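PDB 5B89: cysteine desulfurase from Thermococcus onnurineus, which probably catalyses the pyridoxal-phosphate-dependent removal of sulfur from L-cysteine, passing it to a sulfur carrier and leaving L-alanine. Local coordinates for residues E25-D30 against H395-L400; L47-V52 against G237-T242; K170-A175 against K198-E203. All blocks are in the same frame, centred on the assembly; numbering follows the deposited sequence.

Interaction 1: residues E25-D30 against H395-L400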
loop_
_atom_site.group_PDB
_atom_site.type_symbol
_atom_site.label_atom_id
_atom_site.label_comp_id
_atom_site.label_asym_id
_atom_site.label_seq_id
_atom_site.Cartn_x
_atom_site.Cartn_y
_atom_site.Cartn_z
ATOM N N GLU B 25 8.449 29.837 9.957
ATOM C CA GLU B 25 7.137 30.439 9.864
ATOM C C GLU B 25 6.307 30.183 8.656
ATOM O O GLU B 25 5.168 29.917 8.787
ATOM C CB GLU B 25 7.260 31.957 10.086
ATOM C CG GLU B 25 7.773 32.283 11.476
ATOM C CD GLU B 25 9.294 32.461 11.565
ATOM O OE1 GLU B 25 9.734 33.007 12.596
ATOM O OE2 GLU B 25 9.993 32.099 10.668
ATOM N N ASP B 26 6.882 30.283 7.481
ATOM C CA ASP B 26 6.094 30.140 6.244
ATOM C C ASP B 26 5.743 28.651 5.951
ATOM O O ASP B 26 4.835 28.394 5.145
ATOM C CB ASP B 26 6.817 30.707 5.030
ATOM C CG ASP B 26 6.760 32.231 5.016
ATOM O OD1 ASP B 26 5.897 32.774 5.753
ATOM O OD2 ASP B 26 7.581 32.882 4.335
ATOM N N VAL B 27 6.379 27.723 6.628
ATOM C CA VAL B 27 5.973 26.310 6.566
ATOM C C VAL B 27 4.826 26.060 7.542
ATOM O O VAL B 27 3.808 25.378 7.243
ATOM C CB VAL B 27 7.167 25.400 6.805
ATOM C CG1 VAL B 27 6.728 23.922 6.591
ATOM C CG2 VAL B 27 8.236 25.713 5.781
ATOM N N ARG B 28 4.936 26.550 8.751
ATOM C CA ARG B 28 3.994 26.381 9.836
ATOM C C ARG B 28 2.634 26.920 9.432
ATOM O O ARG B 28 1.618 26.341 9.876
ATOM C CB ARG B 28 4.461 27.044 11.088
ATOM C CG ARG B 28 5.734 26.428 11.698
ATOM C CD ARG B 28 6.302 27.286 12.797
ATOM N NE ARG B 28 5.471 27.320 13.980
ATOM C CZ ARG B 28 5.446 26.434 14.930
ATOM N NH1 ARG B 28 6.156 25.308 14.920
ATOM N NH2 ARG B 28 4.636 26.553 15.996
ATOM N N LYS B 29 2.581 27.933 8.615
ATOM C CA LYS B 29 1.294 28.463 8.185
ATOM C C LYS B 29 0.462 27.503 7.383
ATOM O O LYS B 29 -0.680 27.705 7.258
ATOM C CB LYS B 29 1.465 29.683 7.311
ATOM C CG LYS B 29 1.868 30.914 8.034
ATOM C CD LYS B 29 2.247 31.960 7.008
ATOM C CE LYS B 29 1.195 33.025 6.905
ATOM N NZ LYS B 29 1.287 33.867 8.120
ATOM N N ASP B 30 1.074 26.474 6.829
ATOM C CA ASP B 30 0.371 25.481 6.059
ATOM C C ASP B 30 0.021 24.207 6.851
ATOM O O ASP B 30 -0.534 23.318 6.293
ATOM C CB ASP B 30 1.208 25.018 4.876
ATOM C CG ASP B 30 1.387 26.083 3.818
ATOM O OD1 ASP B 30 0.549 26.929 3.699
ATOM O OD2 ASP B 30 2.390 26.070 3.146
ATOM N N HIS B 395 11.476 18.422 12.100
ATOM C CA HIS B 395 11.358 18.787 10.715
ATOM C C HIS B 395 11.525 20.325 10.628
ATOM O O HIS B 395 11.623 20.973 11.589
ATOM C CB HIS B 395 10.106 18.274 9.971
ATOM C CG HIS B 395 10.372 17.982 8.531
ATOM N ND1 HIS B 395 9.787 16.955 7.819
ATOM C CD2 HIS B 395 11.204 18.596 7.680
ATOM C CE1 HIS B 395 10.292 16.943 6.599
ATOM N NE2 HIS B 395 11.164 17.915 6.508
ATOM N N VAL B 396 11.545 20.814 9.412
ATOM C CA VAL B 396 11.761 22.218 9.097
ATOM C C VAL B 396 10.766 23.179 9.705
ATOM O O VAL B 396 11.065 24.312 9.876
ATOM C CB VAL B 396 11.938 22.425 7.568
ATOM C CG1 VAL B 396 10.639 22.230 6.827
ATOM C CG2 VAL B 396 12.556 23.783 7.252
ATOM N N TYR B 397 9.591 22.681 10.015
ATOM C CA TYR B 397 8.533 23.468 10.634
ATOM C C TYR B 397 8.650 23.616 12.143
ATOM O O TYR B 397 7.981 24.365 12.698
ATOM C CB TYR B 397 7.121 22.958 10.248
ATOM C CG TYR B 397 6.930 21.467 10.316
ATOM C CD1 TYR B 397 6.820 20.814 11.490
ATOM C CD2 TYR B 397 6.864 20.746 9.172
ATOM C CE1 TYR B 397 6.647 19.460 11.526
ATOM C CE2 TYR B 397 6.707 19.395 9.186
ATOM C CZ TYR B 397 6.602 18.774 10.358
ATOM O OH TYR B 397 6.471 17.418 10.305
ATOM N N ASN B 398 9.499 22.854 12.775
ATOM C CA ASN B 398 9.812 22.988 14.164
ATOM C C ASN B 398 10.734 24.200 14.393
ATOM O O ASN B 398 11.427 24.631 13.559
ATOM C CB ASN B 398 10.381 21.736 14.798
ATOM C CG ASN B 398 9.441 20.588 14.802
ATOM O OD1 ASN B 398 9.799 19.516 14.245
ATOM N ND2 ASN B 398 8.246 20.740 15.402
ATOM N N SER B 399 10.494 24.855 15.541
ATOM C CA SER B 399 11.153 26.147 15.862
ATOM C C SER B 399 12.000 26.069 17.145
ATOM O O SER B 399 11.818 25.285 18.049
ATOM C CB SER B 399 10.027 27.221 16.108
ATOM O OG SER B 399 9.387 27.008 17.315
ATOM N N LEU B 400 12.969 27.055 17.151
ATOM C CA LEU B 400 13.766 27.170 18.394
ATOM C C LEU B 400 12.925 27.529 19.679
ATOM O O LEU B 400 13.175 27.111 20.734
ATOM C CB LEU B 400 14.904 28.151 18.210
ATOM C CG LEU B 400 16.128 27.596 17.420
ATOM C CD1 LEU B 400 17.037 28.727 16.933
ATOM C CD2 LEU B 400 16.808 26.558 18.280
#
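Arg28 NH1 is held by two acceptors: it donates to Tyr397 O over 3.0 Å in an almost straight bond (N-H...O 170°), and it forms a salt bridge with Glu402 of helix 400-415. Tyr397 O lies at the edge of the guanidinium and in its plane, whereas NH1 is tilted somewhat from the plane of the carbonyl. The aliphatic part of Arg28 curls round the same oxygen, with CG 3.2 Å and CD 3.4 Å from Tyr397 O; the bend at chi3 (69°) brings NH1 back to it. Beside this polar link, Val27, with CG1 anti to the backbone N (chi1 -174°), sends that methyl to within 3.8 Å of Tyr397 CB, at the edge of the phenol ring, and to 4.3 Å from Val396 CG1. In the fold type I architecture of class-V aminotransferases, the contact lays the short N-terminal helix 25-28 against the loop that leaves strand 389-393 of the four-stranded sheet and leads into helix 400-415. Helix 291-307 adds to the apolar cluster, with Tyr303 and Ile307 touching Val27. The loop is shaped by a type I turn, closed by Asn398 N to His395 O at 3.1 Å and reinforced by His395 N to Asn398 OD1 at 2.9 Å. Ser399 is the N-cap of the following helix, its OG taking the backbone N of Glu402, while Glu402 OE1 accepts from Asn398 ND2, so the turn probably helps to position the carboxylate that meets Arg28. The Tyr397 ring runs away from Val27 toward Asn42, which bonds its OH, and His395 CB sits 3.5 Å above one face of that ring, offset toward the rim.

Interaction 2: residues L47-V52 against G237-T242; sequences LTPKPV and GPMGPT
In the fold type I core, the loop that follows the cofactor-pocket residues His235 and Lys236, between strands 229-233 and 245-249, packs here against the start of helix 50-62. Met239 makes the largest contribution. Its CB lies 3.8 Å from Pro49 CD and its SD 3.9 Å from Pro49 CG, the thioether chain crossing the proline ring at about a right angle. With an alanine in place of Pro49 the ring carbons CG and CD are gone, which would probably open a gap beside Met239 CB and SD and leave the thioether freer to turn. Pro49 is also the N-cap residue of the helix, and its O accepts from Val52 N. Val52 turns both methyls to the Met239 carbonyl: CG2 is 3.5 Å and CG1 3.7 Å from Met239 O, an oxygen buried here with no hydrogen-bond partner. With its CG1 anti to the backbone N (chi1 168°), Val52 also brings this methyl to 4.4 Å from Pro241 CD. The second subunit lies alongside: its Tyr60 packs on Thr48 and Pro241, and its Arg64 donates NE to Thr48 OG1. One water joins the two segments, 2.7 Å from Thr48 OG1, donating to Gly240 O at 2.7 Å and only weakly to Leu47 O.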
loop_
_atom_site.group_PDB
_atom_site.type_symbol
_atom_site.label_atom_id
_atom_site.label_comp_id
_atom_site.label_asym_id
_atom_site.label_seq_id
_atom_site.Cartn_x
_atom_site.Cartn_y
_atom_site.Cartn_z
ATOM N N LEU B 47 4.046 15.744 9.883
ATOM C CA LEU B 47 2.785 16.421 9.785
ATOM C C LEU B 47 2.682 16.726 8.288
ATOM O O LEU B 47 3.623 16.729 7.609
ATOM C CB LEU B 47 2.766 17.721 10.591
ATOM C CG LEU B 47 2.885 17.472 12.069
ATOM C CD1 LEU B 47 2.843 18.821 12.786
ATOM C CD2 LEU B 47 1.737 16.601 12.531
ATOM N N THR B 48 1.489 16.958 7.811
ATOM C CA THR B 48 1.216 17.104 6.403
ATOM C C THR B 48 0.682 18.491 6.045
ATOM O O THR B 48 -0.268 18.886 6.565
ATOM C CB THR B 48 0.163 16.030 6.007
ATOM O OG1 THR B 48 0.560 14.740 6.481
ATOM C CG2 THR B 48 -0.067 15.992 4.516
ATOM N N PRO B 49 1.340 19.185 5.147
ATOM C CA PRO B 49 0.879 20.542 4.775
ATOM C C PRO B 49 -0.420 20.469 3.972
ATOM O O PRO B 49 -0.676 19.578 3.181
ATOM C CB PRO B 49 2.023 21.045 3.918
ATOM C CG PRO B 49 3.049 19.998 3.843
ATOM C CD PRO B 49 2.593 18.773 4.533
ATOM N N LYS B 50 -1.149 21.568 4.069
ATOM C CA LYS B 50 -2.408 21.667 3.316
ATOM C C LYS B 50 -2.301 21.479 1.884
ATOM O O LYS B 50 -3.131 20.842 1.259
ATOM C CB LYS B 50 -3.092 23.003 3.631
ATOM C CG LYS B 50 -3.681 22.981 4.971
ATOM C CD LYS B 50 -4.196 24.390 5.372
ATOM C CE LYS B 50 -5.202 24.941 4.396
ATOM N NZ LYS B 50 -6.523 24.326 4.619
ATOM N N PRO B 51 -1.258 21.972 1.226
ATOM C CA PRO B 51 -1.172 21.747 -0.210
ATOM C C PRO B 51 -1.066 20.275 -0.645
ATOM O O PRO B 51 -1.450 19.943 -1.692
ATOM C CB PRO B 51 0.093 22.504 -0.610
ATOM C CG PRO B 51 0.179 23.594 0.369
ATOM C CD PRO B 51 -0.331 23.026 1.659
ATOM N N VAL B 52 -0.550 19.419 0.206
ATOM C CA VAL B 52 -0.446 18.020 -0.108
ATOM C C VAL B 52 -1.865 17.386 -0.028
ATOM O O VAL B 52 -2.251 16.643 -0.835
ATOM C CB VAL B 52 0.534 17.338 0.836
ATOM C CG1 VAL B 52 0.426 15.835 0.710
ATOM C CG2 VAL B 52 1.966 17.845 0.565
ATOM N N GLY B 237 9.917 12.150 6.038
ATOM C CA GLY B 237 10.398 13.422 5.689
ATOM C C GLY B 237 9.806 14.091 4.470
ATOM O O GLY B 237 9.751 15.327 4.378
ATOM N N PRO B 238 9.380 13.328 3.431
ATOM C CA PRO B 238 8.842 13.965 2.222
ATOM C C PRO B 238 7.494 14.708 2.422
ATOM O O PRO B 238 7.007 15.278 1.440
ATOM C CB PRO B 238 8.632 12.792 1.221
ATOM C CG PRO B 238 9.679 11.825 1.630
ATOM C CD PRO B 238 9.715 11.916 3.139
ATOM N N MET B 239 6.871 14.589 3.599
ATOM C CA MET B 239 5.644 15.350 3.949
ATOM C C MET B 239 4.484 14.806 3.048
ATOM O O MET B 239 3.560 15.586 2.738
ATOM C CB MET B 239 5.791 16.897 3.809
ATOM C CG MET B 239 6.682 17.332 4.955
ATOM S SD MET B 239 6.662 19.175 4.974
ATOM C CE MET B 239 8.240 19.632 5.569
ATOM N N GLY B 240 4.499 13.563 2.668
ATOM C CA GLY B 240 3.458 12.903 1.917
ATOM C C GLY B 240 2.518 12.176 2.823
ATOM O O GLY B 240 2.578 12.125 4.011
ATOM N N PRO B 241 1.549 11.543 2.128
ATOM C CA PRO B 241 0.522 10.742 2.819
ATOM C C PRO B 241 0.990 9.408 3.302
ATOM O O PRO B 241 2.138 8.983 2.927
ATOM C CB PRO B 241 -0.606 10.546 1.798
ATOM C CG PRO B 241 0.184 10.484 0.521
ATOM C CD PRO B 241 1.361 11.512 0.670
ATOM N N THR B 242 0.213 8.685 4.103
ATOM C CA THR B 242 0.517 7.306 4.453
ATOM C C THR B 242 0.183 6.427 3.261
ATOM O O THR B 242 -0.455 6.810 2.283
ATOM C CB THR B 242 -0.260 6.897 5.707
ATOM O OG1 THR B 242 -1.687 7.004 5.432
ATOM C CG2 THR B 242 0.080 7.755 6.866
HETATM O O HOH W 1 3.084 13.984 5.932
#

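Interaction 3: residues K170-A175 against K198-E203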
loop_
_atom_site.group_PDB
_atom_site.type_symbol
_atom_site.label_atom_id
_atom_site.label_comp_id
_atom_site.label_asym_id
_atom_site.label_seq_id
_atom_site.Cartn_x
_atom_site.Cartn_y
_atom_site.Cartn_z
ATOM N N LYS B 170 36.701 -4.673 5.591
ATOM C CA LYS B 170 36.969 -6.060 5.778
ATOM C C LYS B 170 35.760 -6.916 5.609
ATOM O O LYS B 170 35.826 -7.906 4.976
ATOM C CB LYS B 170 37.562 -6.333 7.149
ATOM C CG LYS B 170 38.927 -5.773 7.286
ATOM C CD LYS B 170 39.453 -5.719 8.707
ATOM C CE LYS B 170 40.874 -5.163 8.656
ATOM N NZ LYS B 170 41.467 -4.653 9.915
ATOM N N LYS B 171 34.651 -6.518 6.198
ATOM C CA LYS B 171 33.456 -7.294 6.099
ATOM C C LYS B 171 32.819 -7.302 4.718
ATOM O O LYS B 171 32.283 -8.281 4.333
ATOM C CB LYS B 171 32.432 -6.794 7.100
ATOM C CG LYS B 171 32.847 -6.974 8.557
ATOM C CD LYS B 171 31.812 -7.760 9.275
ATOM C CE LYS B 171 32.323 -8.294 10.597
ATOM N NZ LYS B 171 32.523 -7.220 11.592
ATOM N N ILE B 172 32.911 -6.187 4.022
ATOM C CA ILE B 172 32.202 -6.031 2.718
ATOM C C ILE B 172 32.977 -6.811 1.613
ATOM O O ILE B 172 32.369 -7.281 0.660
ATOM C CB ILE B 172 32.027 -4.581 2.342
ATOM C CG1 ILE B 172 31.035 -3.956 3.364
ATOM C CG2 ILE B 172 31.521 -4.417 0.930
ATOM C CD1 ILE B 172 30.954 -2.444 3.224
ATOM N N LYS B 173 34.297 -6.983 1.786
ATOM C CA LYS B 173 35.073 -7.829 0.842
ATOM C C LYS B 173 34.488 -9.233 0.877
ATOM O O LYS B 173 34.303 -9.848 1.917
ATOM C CB LYS B 173 36.570 -7.810 1.236
ATOM C CG LYS B 173 37.435 -8.740 0.334
ATOM C CD LYS B 173 38.811 -8.971 0.961
ATOM C CE LYS B 173 39.670 -9.930 0.129
ATOM N NZ LYS B 173 39.845 -9.461 -1.276
ATOM N N GLY B 174 34.115 -9.733 -0.309
ATOM C CA GLY B 174 33.479 -11.036 -0.382
ATOM C C GLY B 174 31.988 -11.082 -0.074
ATOM O O GLY B 174 31.424 -12.147 -0.070
ATOM N N ALA B 175 31.372 -9.915 0.252
ATOM C CA ALA B 175 29.957 -9.975 0.520
ATOM C C ALA B 175 29.139 -10.016 -0.801
ATOM O O ALA B 175 29.507 -9.331 -1.727
ATOM C CB ALA B 175 29.568 -8.706 1.285
ATOM N N LYS B 198 30.761 3.075 -2.052
ATOM C CA LYS B 198 32.052 2.969 -2.808
ATOM C C LYS B 198 32.697 1.664 -2.489
ATOM O O LYS B 198 33.125 0.924 -3.426
ATOM C CB LYS B 198 32.979 4.132 -2.571
ATOM C CG LYS B 198 34.366 3.953 -3.213
ATOM C CD LYS B 198 35.292 5.094 -2.826
ATOM C CE LYS B 198 36.832 4.725 -3.032
ATOM N NZ LYS B 198 37.043 4.253 -4.410
ATOM N N ILE B 199 32.836 1.268 -1.261
ATOM C CA ILE B 199 33.322 -0.010 -0.871
ATOM C C ILE B 199 32.592 -1.166 -1.488
ATOM O O ILE B 199 33.178 -2.107 -2.069
ATOM C CB ILE B 199 33.452 -0.195 0.656
ATOM C CG1 ILE B 199 34.363 0.902 1.278
ATOM C CG2 ILE B 199 33.961 -1.554 0.978
ATOM C CD1 ILE B 199 34.250 1.040 2.777
ATOM N N ALA B 200 31.259 -1.116 -1.418
ATOM C CA ALA B 200 30.465 -2.206 -1.982
ATOM C C ALA B 200 30.649 -2.221 -3.493
ATOM O O ALA B 200 30.753 -3.382 -4.015
ATOM C CB ALA B 200 28.932 -1.985 -1.629
ATOM N N LYS B 201 30.680 -1.119 -4.180
ATOM C CA LYS B 201 30.851 -1.097 -5.654
ATOM C C LYS B 201 32.271 -1.706 -5.974
ATOM O O LYS B 201 32.411 -2.560 -6.889
ATOM C CB LYS B 201 30.809 0.285 -6.156
ATOM C CG LYS B 201 31.212 0.513 -7.613
ATOM C CD LYS B 201 31.134 1.989 -7.972
ATOM C CE LYS B 201 31.213 2.139 -9.474
ATOM N NZ LYS B 201 31.154 3.584 -9.815
ATOM N N ASP B 202 33.227 -1.269 -5.196
ATOM C CA ASP B 202 34.611 -1.730 -5.479
ATOM C C ASP B 202 34.729 -3.213 -5.171
ATOM O O ASP B 202 35.550 -3.902 -5.878
ATOM C CB ASP B 202 35.654 -0.883 -4.653
ATOM C CG ASP B 202 35.744 0.564 -5.071
ATOM O OD1 ASP B 202 35.183 0.971 -6.123
ATOM O OD2 ASP B 202 36.409 1.386 -4.340
ATOM N N GLU B 203 34.029 -3.834 -4.256
ATOM C CA GLU B 203 34.051 -5.212 -3.962
ATOM C C GLU B 203 33.061 -6.106 -4.705
ATOM O O GLU B 203 33.045 -7.325 -4.477
ATOM C CB GLU B 203 33.930 -5.423 -2.438
ATOM C CG GLU B 203 35.067 -4.742 -1.623
ATOM C CD GLU B 203 36.502 -5.176 -1.972
ATOM O OE1 GLU B 203 36.646 -6.330 -2.500
ATOM O OE2 GLU B 203 37.440 -4.342 -1.687
HETATM O O HOH W 2 35.196 -8.487 -2.874
HETATM O O HOH W 3 31.988 -9.347 -2.942
#
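Two helices beside the seven-stranded sheet meet at their C-terminal ends: helix 165-172, which runs into strand 177-181, and helix 193-203, which makes the beta-alpha-beta crossover from that strand to its parallel neighbour 206-210. The apolar part centres on Ile172, which crosses Ile199 at about a right angle. With CG1 beside the backbone N (chi1 -67°), Ile172 has CG2 anti to that N, and CG2 comes 3.8 Å from Ile199 CG2 and equally near Ala200 CA; Ile172 CD1 adds a contact of 3.9 Å to Ile199 CG2. The charged part lies toward solvent. Bent at chi2 (-58°), Glu203 lays its carboxylate beside the stem of Lys173, OE1 being 3.8 Å from Lys173 CG; Lys173 NZ stays 4.6 Å from that OE1, too far for a salt bridge, though the opposite charges probably still attract weakly. Backbone bonds shape the turn: Ala175 N donates to Ile172 O, closing a type II turn in which Gly174 takes a positive phi. Water provides the polar links between the segments. One molecule spans Glu203 O and Ala175 O; another accepts from Gly174 N at 3.0 Å and lies 2.6 Å from Glu203 OE1.

Overall arrangement
Interactions 1 and 2 are neighbours, their centres about 13 Å apart, and they bond directly: Tyr397 OH to Leu47 N and, probably, Asp30 O to Lys50 N. Helix 291-307 touches both. Together they tie the N-terminal segment and the four-stranded sheet's exit loop to the loop just past the cofactor pocket, with the second subunit joining at interaction 2. Interaction 3 lies across the chain's centre, about 41 Å and 37 Å from the other two centres, between helices beside the large sheet. Along the chain, 25-30 and 395-400 enclose 47-52 and 237-242, which in turn enclose the local pair 170-175 and 198-203.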